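Local atomic coordinates of phenazine biosynthesis protein, PhzF family (Bacillus anthracis, PDB entry 3EDN), a protein that belongs to the PhzF family of phenazine biosynthesis proteins, has the diaminopimelate epimerase-like fold, and is probably an isomerase, as in related PhzF proteins. Residues E47-L52 and I59-F64; G67-L72 and E99-I104. One frame throughout, in Å; residues are numbered along the deposited sequence.

Interaction 1. Residues E47-L52 and I59-F64; sequences ETSFVL and IRMRYF. With SO4 (sulfate ion), chain O.
Residues 48-52 and 59-64 run antiparallel, 4.7 Å apart at the closest approach of their axes, and six backbone hydrogen bonds join Thr-48 to Phe-64, Phe-50 to Arg-62 and Leu-52 to Arg-60. The side chains of these three pairs share one face. There the rings of Phe-50 and Phe-64 lie with their planes at 90°, and Phe-50 CE2 comes 3.5 Å from Phe-64 CD2. Leu-52 slants across the Arg-62 chain: its CD1 rests 3.6 Å from Arg-62 CD, and its CB lies over one face of the Arg-60 guanidinium, toward the rim. Arg-60 NE is bound to the backbone oxygen of Ser-53.

The two strands form a beta hairpin in the diaminopimelate epimerase-like fold. Helix 33-43 packs on the Phe-64 face, helix 74-86 on the face of Ser-49, Val-51 and selenomethionine Met-61.

On that second face Ser-49 OG donates to the syn lone pair of Glu-47 OE2 at 2.7 Å. The bend at chi2 (-90°) turns the carboxylate back, and OE2 meets the edge of the Tyr-63 ring, 3.4 Å from CD1. Tyr-63 OH bonds to Thr-77.

The Arg-62 chain turns at chi3 (79°), and its guanidinium meets the sulfate edge-on, NH2 to sulfate O2 at 2.8 Å. NE of the same group makes a salt bridge with Glu-69 OE2, and NH1 bonds to Glu-33 of the second subunit.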
ATOM      1  N   GLU A  47      -4.468  -9.513 -14.929  1.00 10.88           N
ATOM      2  CA  GLU A  47      -4.238  -8.264 -14.212  1.00 10.76           C
ATOM      3  C   GLU A  47      -5.523  -7.809 -13.542  1.00  9.32           C
ATOM      4  O   GLU A  47      -6.624  -8.023 -14.069  1.00 10.24           O
ATOM      5  CB  GLU A  47      -3.715  -7.185 -15.167  1.00 11.09           C
ATOM      6  CG  GLU A  47      -3.315  -5.864 -14.514  1.00 11.07           C
ATOM      7  CD  GLU A  47      -4.453  -4.857 -14.421  1.00 11.39           C
ATOM      8  OE1 GLU A  47      -5.539  -5.060 -15.019  1.00 12.55           O
ATOM      9  OE2 GLU A  47      -4.244  -3.850 -13.707  1.00 11.55           O
ATOM     10  N   THR A  48      -5.357  -7.208 -12.358  1.00  9.41           N
ATOM     11  CA  THR A  48      -6.438  -6.567 -11.585  1.00  8.91           C
ATOM     12  C   THR A  48      -5.969  -5.166 -11.209  1.00  8.58           C
ATOM     13  O   THR A  48      -4.845  -5.000 -10.715  1.00  9.91           O
ATOM     14  CB  THR A  48      -6.787  -7.376 -10.321  1.00  9.97           C
ATOM     15  OG1 THR A  48      -7.291  -8.649 -10.713  1.00 10.66           O
ATOM     16  CG2 THR A  48      -7.862  -6.680  -9.496  1.00  9.43           C
ATOM     17  N   SER A  49      -6.814  -4.170 -11.499  1.00  8.37           N
ATOM     18  CA  SER A  49      -6.552  -2.758 -11.173  1.00  8.56           C
ATOM     19  C   SER A  49      -7.343  -2.279  -9.956  1.00  8.24           C
ATOM     20  O   SER A  49      -8.444  -2.763  -9.651  1.00  8.78           O
ATOM     21  CB  SER A  49      -6.908  -1.801 -12.330  1.00  9.54           C
ATOM     22  OG  SER A  49      -6.334  -2.173 -13.573  1.00 10.99           O
ATOM     23  N   PHE A  50      -6.774  -1.278  -9.298  1.00  8.74           N
ATOM     24  CA  PHE A  50      -7.300  -0.743  -8.059  1.00  8.96           C
ATOM     25  C   PHE A  50      -7.404   0.769  -8.171  1.00  8.18           C
ATOM     26  O   PHE A  50      -6.410   1.438  -8.453  1.00  8.94           O
ATOM     27  CB  PHE A  50      -6.345  -1.132  -6.939  1.00  8.89           C
ATOM     28  CG  PHE A  50      -6.258  -2.618  -6.748  1.00  9.20           C
ATOM     29  CD1 PHE A  50      -7.086  -3.246  -5.829  1.00  9.62           C
ATOM     30  CD2 PHE A  50      -5.387  -3.385  -7.502  1.00 10.08           C
ATOM     31  CE1 PHE A  50      -7.047  -4.617  -5.656  1.00  8.68           C
ATOM     32  CE2 PHE A  50      -5.349  -4.768  -7.348  1.00  8.76           C
ATOM     33  CZ  PHE A  50      -6.171  -5.379  -6.419  1.00  8.65           C
ATOM     34  N   VAL A  51      -8.618   1.293  -7.991  1.00  8.21           N
ATOM     35  CA  VAL A  51      -8.870   2.726  -8.156  1.00  8.45           C
ATOM     36  C   VAL A  51      -8.723   3.442  -6.819  1.00  9.22           C
ATOM     37  O   VAL A  51      -9.343   3.027  -5.837  1.00 10.19           O
ATOM     38  CB  VAL A  51     -10.277   2.967  -8.726  1.00  9.30           C
ATOM     39  CG1 VAL A  51     -10.572   4.459  -8.897  1.00  9.95           C
ATOM     40  CG2 VAL A  51     -10.437   2.229 -10.068  1.00 10.59           C
ATOM     41  N   LEU A  52      -7.894   4.477  -6.792  1.00  9.13           N
ATOM     42  CA  LEU A  52      -7.415   5.102  -5.549  1.00  9.84           C
ATOM     43  C   LEU A  52      -7.509   6.623  -5.611  1.00 10.74           C
ATOM     44  O   LEU A  52      -7.675   7.210  -6.685  1.00 11.02           O
ATOM     45  CB  LEU A  52      -5.954   4.712  -5.319  1.00 10.34           C
ATOM     46  CG  LEU A  52      -5.769   3.203  -5.156  1.00 10.61           C
ATOM     47  CD1 LEU A  52      -4.367   2.718  -5.488  1.00 11.17           C
ATOM     48  CD2 LEU A  52      -6.107   2.835  -3.728  1.00 11.63           C
ATOM     49  N   ILE A  59      -7.665  10.728 -10.438  1.00 12.59           N
ATOM     50  CA  ILE A  59      -7.608   9.466  -9.714  1.00 13.43           C
ATOM     51  C   ILE A  59      -6.204   8.907  -9.771  1.00 12.74           C
ATOM     52  O   ILE A  59      -5.368   9.401 -10.523  1.00 11.75           O
ATOM     53  CB  ILE A  59      -8.596   8.402 -10.268  1.00 13.90           C
ATOM     54  CG1 ILE A  59      -8.175   7.944 -11.668  1.00 13.47           C
ATOM     55  CG2 ILE A  59     -10.016   8.938 -10.304  1.00 14.09           C
ATOM     56  CD1 ILE A  59      -8.923   6.674 -12.128  1.00 14.14           C
ATOM     57  N   ARG A  60      -5.953   7.891  -8.949  1.00 12.10           N
ATOM     58  CA  ARG A  60      -4.724   7.121  -8.994  1.00 12.39           C
ATOM     59  C   ARG A  60      -5.118   5.677  -9.294  1.00 11.74           C
ATOM     60  O   ARG A  60      -6.216   5.231  -8.946  1.00 12.27           O
ATOM     61  CB  ARG A  60      -3.985   7.231  -7.657  1.00 12.30           C
ATOM     62  CG  ARG A  60      -2.721   6.408  -7.508  1.00 13.13           C
ATOM     63  CD  ARG A  60      -1.914   6.926  -6.292  1.00 14.16           C
ATOM     64  NE  ARG A  60      -2.686   6.865  -5.042  1.00 14.52           N
ATOM     65  CZ  ARG A  60      -2.550   5.906  -4.126  1.00 12.86           C
ATOM     66  NH1 ARG A  60      -1.667   4.933  -4.294  1.00 13.60           N
ATOM     67  NH2 ARG A  60      -3.302   5.925  -3.026  1.00 13.21           N
HETATM   68  N   MSE A  61      -4.238   4.943  -9.962  1.00 11.40           N
HETATM   69  CA  MSE A  61      -4.507   3.533 -10.232  1.00 12.54           C
HETATM   70  C   MSE A  61      -3.272   2.725  -9.933  1.00 11.03           C
HETATM   71  O   MSE A  61      -2.171   3.137 -10.271  1.00 11.72           O
HETATM   72  CB  MSE A  61      -4.850   3.320 -11.706  1.00 13.86           C
HETATM   73  CG  MSE A  61      -6.276   3.598 -12.070  1.00 15.73           C
HETATM   74 SE   MSE A  61      -6.674   2.885 -13.851  0.75 18.23          SE
HETATM   75  CE  MSE A  61      -6.636   1.095 -13.476  1.00 17.42           C
ATOM     76  N   ARG A  62      -3.449   1.559  -9.322  1.00  8.91           N
ATOM     77  CA  ARG A  62      -2.361   0.591  -9.227  1.00 11.07           C
ATOM     78  C   ARG A  62      -2.781  -0.668  -9.971  1.00 11.22           C
ATOM     79  O   ARG A  62      -3.978  -1.011 -10.011  1.00 11.23           O
ATOM     80  CB  ARG A  62      -1.988   0.312  -7.766  1.00 10.41           C
ATOM     81  CG  ARG A  62      -1.337   1.526  -7.089  1.00 10.32           C
ATOM     82  CD  ARG A  62      -1.049   1.289  -5.606  1.00 11.12           C
ATOM     83  NE  ARG A  62       0.142   0.490  -5.393  1.00 12.14           N
ATOM     84  CZ  ARG A  62       0.769   0.362  -4.227  1.00 12.85           C
ATOM     85  NH1 ARG A  62       0.316   0.995  -3.132  1.00 12.84           N
ATOM     86  NH2 ARG A  62       1.867  -0.383  -4.163  1.00 13.01           N
ATOM     87  N   TYR A  63      -1.794  -1.353 -10.546  1.00 10.98           N
ATOM     88  CA  TYR A  63      -2.029  -2.486 -11.449  1.00 10.48           C
ATOM     89  C   TYR A  63      -1.262  -3.700 -10.930  1.00 10.28           C
ATOM     90  O   TYR A  63      -0.063  -3.589 -10.680  1.00 12.28           O
ATOM     91  CB  TYR A  63      -1.482  -2.148 -12.829  1.00 10.81           C
ATOM     92  CG  TYR A  63      -1.936  -0.816 -13.421  1.00 10.70           C
ATOM     93  CD1 TYR A  63      -3.151  -0.704 -14.122  1.00 10.84           C
ATOM     94  CD2 TYR A  63      -1.118   0.313 -13.352  1.00 10.68           C
ATOM     95  CE1 TYR A  63      -3.531   0.494 -14.691  1.00 10.65           C
ATOM     96  CE2 TYR A  63      -1.510   1.528 -13.916  1.00 11.76           C
ATOM     97  CZ  TYR A  63      -2.703   1.610 -14.596  1.00 11.06           C
ATOM     98  OH  TYR A  63      -3.097   2.803 -15.174  1.00 10.75           O
ATOM     99  N   PHE A  64      -1.932  -4.837 -10.750  1.00 10.75           N
ATOM    100  CA  PHE A  64      -1.249  -6.031 -10.245  1.00 10.19           C
ATOM    101  C   PHE A  64      -1.546  -7.257 -11.085  1.00 11.39           C
ATOM    102  O   PHE A  64      -2.690  -7.486 -11.460  1.00 11.33           O
ATOM    103  CB  PHE A  64      -1.707  -6.358  -8.818  1.00 11.38           C
ATOM    104  CG  PHE A  64      -1.222  -5.404  -7.781  1.00 12.09           C
ATOM    105  CD1 PHE A  64      -0.117  -5.725  -7.000  1.00 12.66           C
ATOM    106  CD2 PHE A  64      -1.880  -4.196  -7.562  1.00 10.73           C
ATOM    107  CE1 PHE A  64       0.347  -4.856  -6.019  1.00 13.73           C
ATOM    108  CE2 PHE A  64      -1.432  -3.333  -6.585  1.00 11.52           C
ATOM    109  CZ  PHE A  64      -0.311  -3.662  -5.811  1.00 12.23           C
TER
HETATM  110  S   SO4 O 302       4.796   0.622  -2.237  0.50 16.29           S
HETATM  111  O1  SO4 O 302       4.623   1.434  -1.038  0.50 18.05           O
HETATM  112  O2  SO4 O 302       3.849  -0.484  -2.246  0.50 16.85           O
HETATM  113  O3  SO4 O 302       4.617   1.459  -3.418  0.50 17.17           O
HETATM  114  O4  SO4 O 302       6.160   0.090  -2.203  0.50 17.77           O

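Interaction 2. Residues G67-L72 and E99-I104; sequences GYEMDL and ETKAGI. With SO4 (sulfate ion), chain O.
A type I beta turn from Thr-100 to Gly-103 links strands 95-100 and 103-111, and its residues Thr-100 to Ala-102 meet 69-72. Lys-101, at the second position of the turn, makes the polar contact. Its fully stretched chain carries NZ out to Glu-69. NZ donates to Glu-69 OE1 at 2.9 Å in a salt bridge, approaching from above the carboxylate plane. With CG anti to the backbone N, chi1 -170°, and no bend beyond it, the Glu-69 chain carries its carboxylate out to the lysine. Arg-62 is the second partner of this carboxylate, which is thus shared by two cations. Lys-101 NZ also donates to sulfate O3, 2.8 Å away. The anion, probably from the crystallisation liquor, would offset the positive charges of Lys-101 and Arg-62.

Asp-71 lies across the lysine chain, with OD1 3.5 Å from Lys-101 CB. A water bridges the backbones: it donates to Asp-71 O and accepts from Lys-101 N. Leu-72 packs tightly on the turn, its CG 3.5 Å from Ala-102 CB. Leu-72 CD2 also touches Thr-100 OG1, again at 3.5 Å.

That hydroxyl is held within the turn. It accepts from Ala-102 N, which makes an ST turn, and donates to Gly-103 O at 2.8 Å. Gly-103 O also accepts from Thr-100 N.

Strand 69-70 pairs weakly with strand 59-64, which also borders strand 95-100. Leu-72 and Thr-100 both touch Leu-105 on strand 103-111, and helix 74-86 follows the Leu-72 end.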
ATOM      1  N   GLY A  67       1.062 -12.114  -9.375  1.00 12.64           N
ATOM      2  CA  GLY A  67       2.343 -12.224  -8.653  1.00 13.15           C
ATOM      3  C   GLY A  67       3.117 -10.954  -8.337  1.00 13.82           C
ATOM      4  O   GLY A  67       3.978 -10.964  -7.456  1.00 15.41           O
ATOM      5  N   TYR A  68       2.833  -9.852  -9.023  1.00 12.97           N
ATOM      6  CA  TYR A  68       3.628  -8.632  -8.839  1.00 13.31           C
ATOM      7  C   TYR A  68       2.879  -7.373  -9.287  1.00 13.63           C
ATOM      8  O   TYR A  68       1.855  -7.462  -9.983  1.00 14.22           O
ATOM      9  CB  TYR A  68       4.987  -8.761  -9.555  1.00 14.39           C
ATOM     10  CG  TYR A  68       4.881  -8.912 -11.056  1.00 14.17           C
ATOM     11  CD1 TYR A  68       4.798  -7.796 -11.879  1.00 13.39           C
ATOM     12  CD2 TYR A  68       4.841 -10.168 -11.650  1.00 13.86           C
ATOM     13  CE1 TYR A  68       4.681  -7.924 -13.243  1.00 14.36           C
ATOM     14  CE2 TYR A  68       4.719 -10.309 -13.029  1.00 14.10           C
ATOM     15  CZ  TYR A  68       4.654  -9.182 -13.819  1.00 14.42           C
ATOM     16  OH  TYR A  68       4.527  -9.289 -15.177  1.00 16.21           O
ATOM     17  N   GLU A  69       3.397  -6.210  -8.901  1.00 13.73           N
ATOM     18  CA  GLU A  69       2.823  -4.923  -9.303  1.00 13.31           C
ATOM     19  C   GLU A  69       3.449  -4.426 -10.595  1.00 14.08           C
ATOM     20  O   GLU A  69       4.672  -4.484 -10.772  1.00 14.16           O
ATOM     21  CB  GLU A  69       3.007  -3.867  -8.201  1.00 13.74           C
ATOM     22  CG  GLU A  69       2.217  -2.590  -8.494  1.00 13.37           C
ATOM     23  CD  GLU A  69       2.290  -1.555  -7.385  1.00 14.28           C
ATOM     24  OE1 GLU A  69       2.991  -1.787  -6.369  1.00 15.52           O
ATOM     25  OE2 GLU A  69       1.621  -0.516  -7.541  1.00 13.81           O
HETATM   26  N   MSE A  70       2.607  -3.906 -11.488  1.00 15.30           N
HETATM   27  CA  MSE A  70       3.080  -3.321 -12.748  1.00 18.41           C
HETATM   28  C   MSE A  70       2.968  -1.809 -12.666  1.00 16.92           C
HETATM   29  O   MSE A  70       2.008  -1.289 -12.101  1.00 14.04           O
HETATM   30  CB  MSE A  70       2.222  -3.779 -13.941  1.00 20.92           C
HETATM   31  CG  MSE A  70       1.636  -5.176 -13.831  1.00 24.47           C
HETATM   32 SE   MSE A  70       0.767  -5.670 -15.515  1.00 29.41          SE
HETATM   33  CE  MSE A  70       2.371  -5.639 -16.554  1.00 27.45           C
ATOM     34  N   ASP A  71       3.902  -1.088 -13.269  1.00 16.58           N
ATOM     35  CA  ASP A  71       3.787   0.368 -13.277  1.00 17.32           C
ATOM     36  C   ASP A  71       2.644   0.870 -14.168  1.00 16.54           C
ATOM     37  O   ASP A  71       2.022   1.895 -13.876  1.00 16.68           O
ATOM     38  CB  ASP A  71       5.089   1.024 -13.735  1.00 18.40           C
ATOM     39  CG  ASP A  71       6.153   1.066 -12.649  1.00 20.21           C
ATOM     40  OD1 ASP A  71       5.905   0.597 -11.516  1.00 20.61           O
ATOM     41  OD2 ASP A  71       7.258   1.567 -12.954  1.00 22.23           O
ATOM     42  N   LEU A  72       2.381   0.141 -15.253  1.00 15.93           N
ATOM     43  CA  LEU A  72       1.374   0.515 -16.237  1.00 16.37           C
ATOM     44  C   LEU A  72       0.670  -0.724 -16.743  1.00 14.94           C
ATOM     45  O   LEU A  72       1.258  -1.807 -16.809  1.00 16.46           O
ATOM     46  CB  LEU A  72       2.040   1.152 -17.455  1.00 18.91           C
ATOM     47  CG  LEU A  72       2.720   2.491 -17.279  1.00 20.74           C
ATOM     48  CD1 LEU A  72       3.384   2.879 -18.594  1.00 21.70           C
ATOM     49  CD2 LEU A  72       1.695   3.535 -16.830  1.00 21.63           C
ATOM     50  N   GLU A  99      -2.948   9.230 -11.925  1.00 12.59           N
ATOM     51  CA  GLU A  99      -1.633   9.084 -11.337  1.00 13.75           C
ATOM     52  C   GLU A  99      -1.192   7.624 -11.351  1.00 13.53           C
ATOM     53  O   GLU A  99      -1.906   6.754 -10.849  1.00 14.55           O
ATOM     54  CB  GLU A  99      -1.610   9.615  -9.908  1.00 14.51           C
ATOM     55  CG  GLU A  99      -0.197   9.571  -9.349  1.00 15.63           C
ATOM     56  CD  GLU A  99      -0.082   9.992  -7.908  1.00 17.44           C
ATOM     57  OE1 GLU A  99      -1.129  10.222  -7.253  1.00 17.57           O
ATOM     58  OE2 GLU A  99       1.088  10.082  -7.450  1.00 18.04           O
ATOM     59  N   THR A 100      -0.033   7.354 -11.941  1.00 14.71           N
ATOM     60  CA  THR A 100       0.542   6.008 -11.894  1.00 16.24           C
ATOM     61  C   THR A 100       2.017   6.092 -11.525  1.00 17.60           C
ATOM     62  O   THR A 100       2.612   7.176 -11.493  1.00 17.87           O
ATOM     63  CB  THR A 100       0.439   5.241 -13.241  1.00 17.19           C
ATOM     64  OG1 THR A 100       1.471   5.689 -14.130  1.00 18.67           O
ATOM     65  CG2 THR A 100      -0.942   5.401 -13.882  1.00 17.20           C
ATOM     66  N   LYS A 101       2.610   4.934 -11.257  1.00 18.05           N
ATOM     67  CA  LYS A 101       4.015   4.887 -10.900  1.00 19.93           C
ATOM     68  C   LYS A 101       4.905   5.265 -12.085  1.00 20.53           C
ATOM     69  O   LYS A 101       6.065   5.636 -11.897  1.00 23.35           O
ATOM     70  CB  LYS A 101       4.378   3.517 -10.313  1.00 19.69           C
ATOM     71  CG  LYS A 101       3.791   3.310  -8.914  1.00 19.98           C
ATOM     72  CD  LYS A 101       4.301   2.048  -8.240  1.00 20.57           C
ATOM     73  CE  LYS A 101       3.811   1.975  -6.806  1.00 20.15           C
ATOM     74  NZ  LYS A 101       4.360   0.759  -6.152  1.00 20.69           N
ATOM     75  N   ALA A 102       4.364   5.205 -13.302  1.00 21.01           N
ATOM     76  CA  ALA A 102       5.117   5.635 -14.486  1.00 21.58           C
ATOM     77  C   ALA A 102       4.814   7.087 -14.887  1.00 21.92           C
ATOM     78  O   ALA A 102       5.247   7.541 -15.953  1.00 24.43           O
ATOM     79  CB  ALA A 102       4.877   4.691 -15.652  1.00 21.77           C
ATOM     80  N   GLY A 103       4.084   7.810 -14.041  1.00 20.68           N
ATOM     81  CA  GLY A 103       3.710   9.191 -14.338  1.00 18.79           C
ATOM     82  C   GLY A 103       2.210   9.427 -14.421  1.00 18.52           C
ATOM     83  O   GLY A 103       1.415   8.492 -14.323  1.00 17.49           O
ATOM     84  N   ILE A 104       1.824  10.687 -14.570  1.00 17.33           N
ATOM     85  CA  ILE A 104       0.424  11.047 -14.742  1.00 17.36           C
ATOM     86  C   ILE A 104       0.033  10.840 -16.202  1.00 17.54           C
ATOM     87  O   ILE A 104       0.659  11.407 -17.107  1.00 17.71           O
ATOM     88  CB  ILE A 104       0.144  12.498 -14.278  1.00 17.83           C
ATOM     89  CG1 ILE A 104       0.491  12.640 -12.794  1.00 18.15           C
ATOM     90  CG2 ILE A 104      -1.319  12.901 -14.547  1.00 17.84           C
ATOM     91  CD1 ILE A 104       0.344  14.035 -12.256  1.00 19.26           C
TER
HETATM   92  S   SO4 O 302       4.796   0.622  -2.237  0.50 16.29           S
HETATM   93  O1  SO4 O 302       4.623   1.434  -1.038  0.50 18.05           O
HETATM   94  O2  SO4 O 302       3.849  -0.484  -2.246  0.50 16.85           O
HETATM   95  O3  SO4 O 302       4.617   1.459  -3.418  0.50 17.17           O
HETATM   96  O4  SO4 O 302       6.160   0.090  -2.203  0.50 17.77           O
HETATM   97  O   HOH W   1       1.262   2.374 -11.043  1.00 25.26           O

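Overall arrangement
Along the chain the two contacts come in series and neither nests nor crosses. Interaction 1 closes a short hairpin, with six residues between its segments. Interaction 2 then closes a longer loop of 26 residues, which holds helix 74-86 and most of strand 95-100. Strand 59-64 joins them, since it pairs with 48-52, 69-70 and 95-100. Their centres lie about 8 Å apart. A salt bridge ties the two contacts, and the backbones of Ile-59 and Glu-99 probably share a hydrogen bond. Both contacts reach the same sulfate, which is also bound by Glu-34 N of the second subunit.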